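Local coordinates for choline binding protein PCPA (Streptococcus pneumoniae, PDB 4CP6) that is a surface protein and vaccine antigen of the pneumococcus that probably attaches to cell-wall choline and carries a leucine-rich repeat domain of the BspA type, at residues Gly114-Phe122 with Phe136-Pro147; Leu167-Ile178 with Leu192-Gly202. One frame throughout, in Å; residues are numbered along the deposited sequence. Where two conformers were deposited one is given.

Both interactions join successive turns of one leucine-rich repeat solenoid, and all four segments fall within the same BspA-type repeat region. Interaction 1 closes before interaction 2 opens along the chain, and their centres lie about 17 Å apart. Strands 143-146 and 166-169 are neighbours in a parallel sheet, so the second segment of interaction 1 lies directly against the first segment of interaction 2: L146 N to T168 O (2.8 Å) and L146 O to S170 N (2.9 Å) are probable hydrogen bonds. Interaction 2 also reaches a second sheet, where strands 177-178 and 200-201 pair. Together the contacts sample how repeat is stacked on repeat to build the elongated domain.

Interaction 1 of 2, residues Gly114-Phe122 with Phe136-Pro147; sequences GSKAKTIIF and FDFSELEEIELP
T119 OG1, placed beside its own carbonyl carbon (chi1 -166°), donates to E143 O at 3.0 Å from above the carbonyl plane, while the buried I120 N has no partner. A water bridges the neighbouring parallel strands 119-122 and 143-146 where a direct backbone bond might be expected, donating to I120 O and accepting from E145 N. Before the strands the backbones grip directly. G114, whose positive phi suits glycine, donates through N to D137 O at 2.8 Å; E140 N binds S115 O and E142 N binds K118 O. S115 and S139 each form an ST turn, their hydroxyls accepting from the amide two residues on and also bonding to Y94 and S161.

On the solvent side, K118 bends at chi2 and again at chi4 to bring NZ to E140 OE1 at 2.9 Å, on the anti side of the carboxylate and 25° out of its plane; the same ammonium donates to K116 O. Inward, I120 CG1 sits 3.6 Å from L141 CD1 and also meets F136 CE1, while I144 lies alongside I120. At the far end P147 CD stands over the centre of the F122 ring, 3.7 Å from its centroid in a CH-pi contact, and I144 CG1 reaches the ring edge. Backbone bonds and the K118-E140 salt bridge thus hold the loops, whereas a hydroxyl and a water keep the strands linked despite the partnerless I120 N.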
loop_
_atom_site.group_PDB
_atom_site.type_symbol
_atom_site.label_atom_id
_atom_site.label_comp_id
_atom_site.label_asym_id
_atom_site.label_seq_id
_atom_site.Cartn_x
_atom_site.Cartn_y
_atom_site.Cartn_z
ATOM N N GLY A 114 3.630 -12.512 -12.355
ATOM C CA GLY A 114 3.594 -13.868 -11.821
ATOM C C GLY A 114 4.862 -14.672 -11.998
ATOM O O GLY A 114 4.852 -15.890 -11.754
ATOM N N SER A 115 5.964 -14.025 -12.405
ATOM C CA SER A 115 7.214 -14.728 -12.668
ATOM C C SER A 115 7.588 -15.743 -11.611
ATOM O O SER A 115 7.582 -15.439 -10.430
ATOM C CB SER A 115 8.354 -13.731 -12.846
ATOM O OG SER A 115 9.591 -14.381 -13.102
ATOM N N LYS A 116 7.985 -16.943 -12.045
ATOM C CA LYS A 116 8.436 -17.965 -11.105
ATOM C C LYS A 116 9.944 -17.877 -10.849
ATOM O O LYS A 116 10.467 -18.682 -10.067
ATOM C CB LYS A 116 8.086 -19.347 -11.641
ATOM C CG LYS A 116 6.592 -19.603 -11.606
ATOM C CD LYS A 116 6.302 -21.009 -12.099
ATOM C CE LYS A 116 6.828 -22.096 -11.204
ATOM N NZ LYS A 116 6.388 -23.442 -11.681
ATOM N N ALA A 117 10.637 -16.900 -11.462
ATOM C CA ALA A 117 12.068 -16.741 -11.217
ATOM C C ALA A 117 12.285 -16.309 -9.747
ATOM O O ALA A 117 11.613 -15.392 -9.229
ATOM C CB ALA A 117 12.645 -15.695 -12.159
ATOM N N LYS A 118 13.199 -16.993 -9.065
ATOM C CA LYS A 118 13.498 -16.677 -7.667
ATOM C C LYS A 118 14.412 -15.465 -7.589
ATOM O O LYS A 118 14.433 -14.749 -6.579
ATOM C CB LYS A 118 14.155 -17.871 -6.962
ATOM C CG LYS A 118 13.364 -19.178 -7.066
ATOM C CD LYS A 118 12.190 -19.249 -6.126
ATOM C CE LYS A 118 11.248 -20.384 -6.454
ATOM N NZ LYS A 118 10.255 -20.000 -7.498
ATOM N N THR A 119 15.180 -15.242 -8.636
ATOM C CA THR A 119 16.005 -14.059 -8.732
ATOM C C THR A 119 16.039 -13.512 -10.140
ATOM O O THR A 119 15.795 -14.232 -11.116
ATOM C CB THR A 119 17.395 -14.245 -8.147
ATOM O OG1 THR A 119 17.979 -12.926 -8.001
ATOM C CG2 THR A 119 18.258 -15.195 -8.971
ATOM N N ILE A 120 16.291 -12.213 -10.227
ATOM C CA ILE A 120 16.481 -11.456 -11.444
ATOM C C ILE A 120 17.846 -10.870 -11.280
ATOM O O ILE A 120 18.099 -10.171 -10.274
ATOM C CB ILE A 120 15.425 -10.336 -11.604
ATOM C CG1 ILE A 120 14.004 -10.893 -11.694
ATOM C CG2 ILE A 120 15.753 -9.408 -12.776
ATOM C CD1 ILE A 120 13.683 -11.661 -12.956
ATOM N N ILE A 121 18.748 -11.197 -12.208
ATOM C CA ILE A 121 20.127 -10.752 -12.145
ATOM C C ILE A 121 20.374 -9.733 -13.227
ATOM O O ILE A 121 20.005 -9.951 -14.389
ATOM C CB ILE A 121 21.065 -11.979 -12.324
ATOM C CG1 ILE A 121 20.783 -13.067 -11.259
ATOM C CG2 ILE A 121 22.560 -11.556 -12.354
ATOM C CD1 ILE A 121 21.054 -14.459 -11.734
ATOM N N PHE A 122 21.037 -8.632 -12.882
ATOM C CA PHE A 122 21.387 -7.643 -13.888
ATOM C C PHE A 122 22.835 -7.801 -14.289
ATOM O O PHE A 122 23.721 -7.875 -13.425
ATOM C CB PHE A 122 21.161 -6.206 -13.371
ATOM C CG PHE A 122 19.696 -5.932 -13.190
ATOM C CD1 PHE A 122 19.061 -6.222 -11.987
ATOM C CD2 PHE A 122 18.936 -5.406 -14.230
ATOM C CE1 PHE A 122 17.683 -6.067 -11.851
ATOM C CE2 PHE A 122 17.569 -5.191 -14.072
ATOM C CZ PHE A 122 16.944 -5.530 -12.881
ATOM N N PHE A 136 6.280 -6.961 -11.823
ATOM C CA PHE A 136 6.577 -8.168 -11.063
ATOM C C PHE A 136 5.449 -8.460 -10.094
ATOM O O PHE A 136 5.697 -9.091 -9.059
ATOM C CB PHE A 136 7.907 -8.001 -10.295
ATOM C CG PHE A 136 9.121 -7.844 -11.176
ATOM C CD1 PHE A 136 9.804 -8.957 -11.643
ATOM C CD2 PHE A 136 9.551 -6.580 -11.586
ATOM C CE1 PHE A 136 10.936 -8.819 -12.448
ATOM C CE2 PHE A 136 10.678 -6.443 -12.407
ATOM C CZ PHE A 136 11.341 -7.569 -12.847
ATOM N N ASP A 137 4.190 -8.085 -10.427
ATOM C CA ASP A 137 3.149 -8.384 -9.460
ATOM C C ASP A 137 2.899 -9.893 -9.373
ATOM O O ASP A 137 3.036 -10.617 -10.367
ATOM C CB ASP A 137 1.865 -7.572 -9.664
ATOM C CG ASP A 137 1.055 -7.894 -10.894
ATOM O OD1 ASP A 137 1.625 -8.441 -11.858
ATOM O OD2 ASP A 137 -0.163 -7.592 -10.888
ATOM N N PHE A 138 2.587 -10.383 -8.174
ATOM C CA PHE A 138 2.314 -11.808 -7.913
ATOM C C PHE A 138 3.539 -12.681 -8.237
ATOM O O PHE A 138 3.404 -13.896 -8.422
ATOM C CB PHE A 138 1.056 -12.286 -8.682
ATOM C CG PHE A 138 -0.190 -11.549 -8.243
ATOM C CD1 PHE A 138 -0.905 -11.961 -7.118
ATOM C CD2 PHE A 138 -0.631 -10.422 -8.932
ATOM C CE1 PHE A 138 -2.053 -11.281 -6.715
ATOM C CE2 PHE A 138 -1.800 -9.754 -8.538
ATOM C CZ PHE A 138 -2.479 -10.166 -7.417
ATOM N N SER A 139 4.744 -12.085 -8.282
ATOM C CA SER A 139 5.917 -12.878 -8.618
ATOM C C SER A 139 6.390 -13.750 -7.444
ATOM O O SER A 139 6.016 -13.522 -6.271
ATOM C CB SER A 139 7.060 -11.993 -9.091
ATOM O OG SER A 139 7.757 -11.448 -7.984
ATOM N N GLU A 140 7.245 -14.736 -7.772
ATOM C CA GLU A 140 7.875 -15.609 -6.769
ATOM C C GLU A 140 9.308 -15.141 -6.474
ATOM O O GLU A 140 10.098 -15.872 -5.879
ATOM C CB GLU A 140 7.892 -17.052 -7.272
ATOM C CG GLU A 140 6.496 -17.572 -7.570
ATOM C CD GLU A 140 6.381 -19.061 -7.821
ATOM O OE1 GLU A 140 7.314 -19.816 -7.467
ATOM O OE2 GLU A 140 5.333 -19.473 -8.363
ATOM N N LEU A 141 9.630 -13.886 -6.854
ATOM C CA LEU A 141 10.938 -13.308 -6.628
ATOM C C LEU A 141 11.310 -13.362 -5.147
ATOM O O LEU A 141 10.491 -13.020 -4.302
ATOM C CB LEU A 141 10.862 -11.837 -7.056
ATOM C CG LEU A 141 12.115 -11.017 -7.231
ATOM C CD1 LEU A 141 13.061 -11.669 -8.257
ATOM C CD2 LEU A 141 11.718 -9.628 -7.757
ATOM N N GLU A 142 12.533 -13.780 -4.855
ATOM C CA GLU A 142 13.003 -13.809 -3.481
ATOM C C GLU A 142 13.998 -12.731 -3.215
ATOM O O GLU A 142 14.058 -12.248 -2.093
ATOM C CB GLU A 142 13.576 -15.185 -3.113
ATOM C CG GLU A 142 12.477 -16.229 -3.221
ATOM C CD GLU A 142 12.878 -17.635 -2.842
ATOM O OE1 GLU A 142 14.085 -17.876 -2.622
ATOM O OE2 GLU A 142 11.980 -18.504 -2.797
ATOM N N GLU A 143 14.822 -12.391 -4.206
ATOM C CA GLU A 143 15.874 -11.388 -4.055
ATOM C C GLU A 143 16.083 -10.636 -5.350
ATOM O O GLU A 143 16.104 -11.245 -6.429
ATOM C CB GLU A 143 17.225 -12.082 -3.728
ATOM C CG GLU A 143 17.339 -12.615 -2.306
ATOM C CD GLU A 143 18.737 -12.996 -1.849
ATOM O OE1 GLU A 143 19.681 -12.934 -2.670
ATOM O OE2 GLU A 143 18.887 -13.354 -0.658
ATOM N N ILE A 144 16.317 -9.320 -5.246
ATOM C CA ILE A 144 16.641 -8.502 -6.404
ATOM C C ILE A 144 17.419 -7.286 -5.946
ATOM O O ILE A 144 17.088 -6.680 -4.914
ATOM C CB ILE A 144 15.369 -8.096 -7.237
ATOM C CG1 ILE A 144 15.733 -7.514 -8.634
ATOM C CG2 ILE A 144 14.462 -7.106 -6.440
ATOM C CD1 ILE A 144 14.525 -7.279 -9.580
ATOM N N GLU A 145 18.455 -6.936 -6.703
ATOM C CA GLU A 145 19.236 -5.733 -6.472
ATOM C C GLU A 145 19.018 -4.867 -7.703
ATOM O O GLU A 145 19.438 -5.243 -8.815
ATOM C CB GLU A 145 20.722 -6.055 -6.315
ATOM C CG GLU A 145 21.546 -4.804 -6.064
ATOM C CD GLU A 145 23.010 -5.009 -5.704
ATOM O OE1 GLU A 145 23.382 -6.117 -5.250
ATOM O OE2 GLU A 145 23.771 -4.022 -5.798
ATOM N N LEU A 146 18.300 -3.727 -7.538
ATOM C CA LEU A 146 17.953 -2.868 -8.661
ATOM C C LEU A 146 19.113 -2.003 -9.061
ATOM O O LEU A 146 19.824 -1.501 -8.175
ATOM C CB LEU A 146 16.670 -2.079 -8.366
ATOM C CG LEU A 146 15.449 -2.999 -8.206
ATOM C CD1 LEU A 146 14.253 -2.255 -7.651
ATOM C CD2 LEU A 146 15.062 -3.656 -9.535
ATOM N N PRO A 147 19.371 -1.836 -10.363
ATOM C CA PRO A 147 20.597 -1.136 -10.790
ATOM C C PRO A 147 20.529 0.354 -10.555
ATOM O O PRO A 147 19.441 0.918 -10.437
ATOM C CB PRO A 147 20.677 -1.451 -12.284
ATOM C CG PRO A 147 19.235 -1.657 -12.701
ATOM C CD PRO A 147 18.629 -2.388 -11.514
HETATM O O HOH W 1 19.628 -8.843 -8.563
#

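Interaction 2 of 2, residues Leu167-Ile178 with Leu192-Gly202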
loop_
_atom_site.group_PDB
_atom_site.type_symbol
_atom_site.label_atom_id
_atom_site.label_comp_id
_atom_site.label_asym_id
_atom_site.label_seq_id
_atom_site.Cartn_x
_atom_site.Cartn_y
_atom_site.Cartn_z
ATOM N N LEU A 167 15.274 -6.702 -1.114
ATOM C CA LEU A 167 15.106 -5.782 -2.226
ATOM C C LEU A 167 16.036 -4.649 -1.919
ATOM O O LEU A 167 15.826 -3.944 -0.927
ATOM C CB LEU A 167 13.656 -5.287 -2.392
ATOM C CG LEU A 167 13.443 -4.547 -3.773
ATOM C CD1 LEU A 167 12.148 -4.926 -4.445
ATOM C CD2 LEU A 167 13.528 -3.049 -3.632
ATOM N N THR A 168 17.088 -4.501 -2.721
ATOM C CA THR A 168 18.092 -3.466 -2.493
ATOM C C THR A 168 18.338 -2.682 -3.770
ATOM O O THR A 168 17.875 -3.060 -4.850
ATOM C CB THR A 168 19.407 -4.083 -2.026
ATOM O OG1 THR A 168 19.865 -5.000 -3.021
ATOM C CG2 THR A 168 19.294 -4.798 -0.681
ATOM N N PHE A 169 19.058 -1.568 -3.636
ATOM C CA PHE A 169 19.363 -0.658 -4.728
ATOM C C PHE A 169 20.846 -0.481 -4.771
ATOM O O PHE A 169 21.466 -0.190 -3.739
ATOM C CB PHE A 169 18.661 0.704 -4.501
ATOM C CG PHE A 169 17.177 0.579 -4.243
ATOM C CD1 PHE A 169 16.272 0.475 -5.301
ATOM C CD2 PHE A 169 16.689 0.502 -2.950
ATOM C CE1 PHE A 169 14.901 0.323 -5.050
ATOM C CE2 PHE A 169 15.323 0.349 -2.703
ATOM C CZ PHE A 169 14.442 0.274 -3.755
ATOM N N SER A 170 21.436 -0.710 -5.946
ATOM C CA SER A 170 22.873 -0.556 -6.159
ATOM C C SER A 170 23.339 0.850 -5.753
ATOM O O SER A 170 22.535 1.806 -5.705
ATOM C CB SER A 170 23.201 -0.820 -7.616
ATOM O OG SER A 170 22.931 -2.185 -7.906
ATOM N N SER A 171 24.674 0.973 -5.471
ATOM C CA SER A 171 25.248 2.263 -5.080
ATOM C C SER A 171 25.056 3.288 -6.188
ATOM O O SER A 171 24.949 2.924 -7.358
ATOM C CB SER A 171 26.729 2.119 -4.743
ATOM O OG SER A 171 27.445 1.593 -5.846
ATOM N N SER A 172 24.979 4.560 -5.826
ATOM C CA SER A 172 24.773 5.667 -6.741
ATOM C C SER A 172 23.424 5.541 -7.466
ATOM O O SER A 172 23.299 5.961 -8.616
ATOM C CB SER A 172 25.904 5.776 -7.765
ATOM O OG SER A 172 27.154 5.964 -7.114
ATOM N N SER A 173 22.382 5.064 -6.741
ATOM C CA SER A 173 21.062 4.946 -7.303
ATOM C C SER A 173 20.535 6.275 -7.823
ATOM O O SER A 173 20.733 7.326 -7.176
ATOM C CB SER A 173 20.104 4.449 -6.225
ATOM O OG SER A 173 18.773 4.394 -6.729
ATOM N N LYS A 174 19.844 6.239 -8.956
ATOM C CA LYS A 174 19.171 7.396 -9.544
ATOM C C LYS A 174 17.642 7.298 -9.327
ATOM O O LYS A 174 16.887 8.037 -9.967
ATOM C CB LYS A 174 19.508 7.552 -11.036
ATOM C CG LYS A 174 20.998 7.878 -11.284
ATOM C CD LYS A 174 21.311 7.924 -12.776
ATOM C CE LYS A 174 20.898 9.189 -13.487
ATOM N NZ LYS A 174 21.470 9.252 -14.863
ATOM N N LEU A 175 17.209 6.395 -8.410
ATOM C CA LEU A 175 15.779 6.170 -8.200
ATOM C C LEU A 175 15.105 7.410 -7.641
ATOM O O LEU A 175 15.491 7.861 -6.551
ATOM C CB LEU A 175 15.568 4.983 -7.301
ATOM C CG LEU A 175 14.112 4.625 -7.022
ATOM C CD1 LEU A 175 13.380 4.214 -8.306
ATOM C CD2 LEU A 175 14.052 3.508 -5.980
ATOM N N GLU A 176 14.139 7.973 -8.393
ATOM C CA GLU A 176 13.550 9.234 -7.986
ATOM C C GLU A 176 12.087 9.113 -7.574
ATOM O O GLU A 176 11.607 9.952 -6.792
ATOM C CB GLU A 176 13.750 10.244 -9.139
ATOM C CG GLU A 176 13.328 11.669 -8.852
ATOM C CD GLU A 176 11.869 11.988 -9.127
ATOM O OE1 GLU A 176 11.195 11.197 -9.825
ATOM O OE2 GLU A 176 11.395 13.019 -8.597
ATOM N N LEU A 177 11.380 8.140 -8.159
ATOM C CA LEU A 177 9.948 8.014 -7.918
ATOM C C LEU A 177 9.584 6.557 -7.750
ATOM O O LEU A 177 9.960 5.722 -8.587
ATOM C CB LEU A 177 9.183 8.662 -9.080
ATOM C CG LEU A 177 7.640 8.770 -8.898
ATOM C CD1 LEU A 177 7.079 9.813 -9.836
ATOM C CD2 LEU A 177 6.931 7.448 -9.191
ATOM N N ILE A 178 8.827 6.252 -6.691
ATOM C CA ILE A 178 8.300 4.899 -6.442
ATOM C C ILE A 178 6.803 5.113 -6.356
ATOM O O ILE A 178 6.330 5.836 -5.470
ATOM C CB ILE A 178 8.845 4.224 -5.176
ATOM C CG1 ILE A 178 10.377 4.285 -5.130
ATOM C CG2 ILE A 178 8.327 2.788 -5.133
ATOM C CD1 ILE A 178 10.983 3.653 -3.853
ATOM N N LEU A 192 13.801 -2.297 4.191
ATOM C CA LEU A 192 14.003 -1.609 2.929
ATOM C C LEU A 192 14.750 -0.324 3.248
ATOM O O LEU A 192 14.462 0.286 4.275
ATOM C CB LEU A 192 12.609 -1.280 2.298
ATOM C CG LEU A 192 12.587 -0.586 0.948
ATOM C CD1 LEU A 192 13.077 -1.523 -0.161
ATOM C CD2 LEU A 192 11.202 -0.086 0.627
ATOM N N THR A 193 15.686 0.094 2.372
ATOM C CA THR A 193 16.369 1.383 2.495
ATOM C C THR A 193 16.094 2.203 1.259
ATOM O O THR A 193 16.507 1.815 0.145
ATOM C CB THR A 193 17.864 1.214 2.649
ATOM O OG1 THR A 193 18.111 0.447 3.825
ATOM C CG2 THR A 193 18.579 2.575 2.786
ATOM N N LEU A 194 15.453 3.368 1.451
ATOM C CA LEU A 194 15.192 4.263 0.331
ATOM C C LEU A 194 16.468 5.035 -0.029
ATOM O O LEU A 194 17.035 5.719 0.827
ATOM C CB LEU A 194 14.051 5.263 0.640
ATOM C CG LEU A 194 12.682 4.652 0.955
ATOM C CD1 LEU A 194 11.677 5.747 1.296
ATOM C CD2 LEU A 194 12.164 3.831 -0.230
ATOM N N PRO A 195 16.869 5.021 -1.301
ATOM C CA PRO A 195 18.075 5.778 -1.679
ATOM C C PRO A 195 17.920 7.284 -1.451
ATOM O O PRO A 195 16.801 7.827 -1.409
ATOM C CB PRO A 195 18.256 5.462 -3.165
ATOM C CG PRO A 195 17.626 4.102 -3.332
ATOM C CD PRO A 195 16.403 4.153 -2.400
ATOM N N LYS A 196 19.066 7.972 -1.357
ATOM C CA LYS A 196 19.124 9.416 -1.175
ATOM C C LYS A 196 18.406 10.163 -2.318
ATOM O O LYS A 196 17.878 11.256 -2.103
ATOM C CB LYS A 196 20.614 9.831 -1.111
ATOM C CG LYS A 196 20.907 11.321 -1.063
ATOM C CD LYS A 196 22.426 11.608 -1.125
ATOM C CE LYS A 196 22.690 13.098 -1.146
ATOM N NZ LYS A 196 22.222 13.741 -2.404
ATOM N N SER A 197 18.365 9.570 -3.519
ATOM C CA SER A 197 17.767 10.222 -4.678
ATOM C C SER A 197 16.204 10.240 -4.705
ATOM O O SER A 197 15.622 10.939 -5.540
ATOM C CB SER A 197 18.238 9.495 -5.940
ATOM O OG SER A 197 18.083 8.092 -5.779
ATOM N N VAL A 198 15.548 9.422 -3.845
ATOM C CA VAL A 198 14.088 9.284 -3.896
ATOM C C VAL A 198 13.428 10.579 -3.476
ATOM O O VAL A 198 13.657 11.055 -2.350
ATOM C CB VAL A 198 13.587 8.094 -3.058
ATOM C CG1 VAL A 198 12.054 8.013 -3.117
ATOM C CG2 VAL A 198 14.206 6.777 -3.551
ATOM N N LYS A 199 12.620 11.149 -4.393
ATOM C CA LYS A 199 11.934 12.414 -4.132
ATOM C C LYS A 199 10.438 12.238 -3.937
ATOM O O LYS A 199 9.834 13.056 -3.232
ATOM C CB LYS A 199 12.184 13.372 -5.303
ATOM C CG LYS A 199 11.680 14.784 -5.048
ATOM C CD LYS A 199 11.959 15.719 -6.210
ATOM C CE LYS A 199 11.422 17.099 -5.909
ATOM N NZ LYS A 199 11.738 18.068 -6.999
ATOM N N THR A 200 9.825 11.228 -4.593
ATOM C CA THR A 200 8.375 11.071 -4.583
ATOM C C THR A 200 8.027 9.634 -4.303
ATOM O O THR A 200 8.599 8.722 -4.927
ATOM C CB THR A 200 7.841 11.490 -5.957
ATOM O OG1 THR A 200 8.209 12.853 -6.194
ATOM C CG2 THR A 200 6.314 11.339 -6.082
ATOM N N LEU A 201 7.041 9.446 -3.403
ATOM C CA LEU A 201 6.446 8.143 -3.085
ATOM C C LEU A 201 4.966 8.221 -3.316
ATOM O O LEU A 201 4.327 9.148 -2.817
ATOM C CB LEU A 201 6.687 7.730 -1.613
ATOM C CG LEU A 201 8.127 7.561 -1.220
ATOM C CD1 LEU A 201 8.242 7.286 0.268
ATOM C CD2 LEU A 201 8.828 6.450 -2.002
ATOM N N GLY A 202 4.424 7.266 -4.056
ATOM C CA GLY A 202 2.985 7.222 -4.262
ATOM C C GLY A 202 2.274 6.752 -3.007
ATOM O O GLY A 202 2.905 6.369 -2.013
HETATM O O HOH W 2 16.991 -1.920 0.596
HETATM O O HOH W 3 20.789 7.899 -4.402
#
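E176 O accepts two backbone bonds, from K199 N at 2.9 Å and T200 N at 3.1 Å, the latter nearly along the C=O axis. Parallel pairing of strands 177-178 and 200-201 continues from there: I178 N donates to T200 O (3.0 Å), and I178 O receives G202 N in its carbonyl plane at 2.8 Å. In the turn from P195 to V198, S197 OG lies between its own backbone N and carbonyl carbon (chi1 48°), 2.7 Å from L175 O. S173 OG closes an ST turn by accepting from L175 N. Two waters bridge the segments, one from L167 O to T193 N, the other from S173 O to S197 N, the last bond weak.

Inside, I178 lies alongside L201, and with CG1 beside the backbone N (chi1 -51°) its CD1 reaches L194 CD2 at 3.8 Å. L175 and V198 likewise run side by side. P195 places CD over a face of the F169 ring in a CH-pi contact, 4.1 Å from the centroid, while T193 O approaches the ring edge and L192 CD1 touches both F169 and L167. Strands 177-178 and 200-201 are thus bonded directly, whereas strands 167-169 and 192-194, axes 6.9 Å apart, meet through water and side chains, so the turns are fastened more closely at strand 177-178.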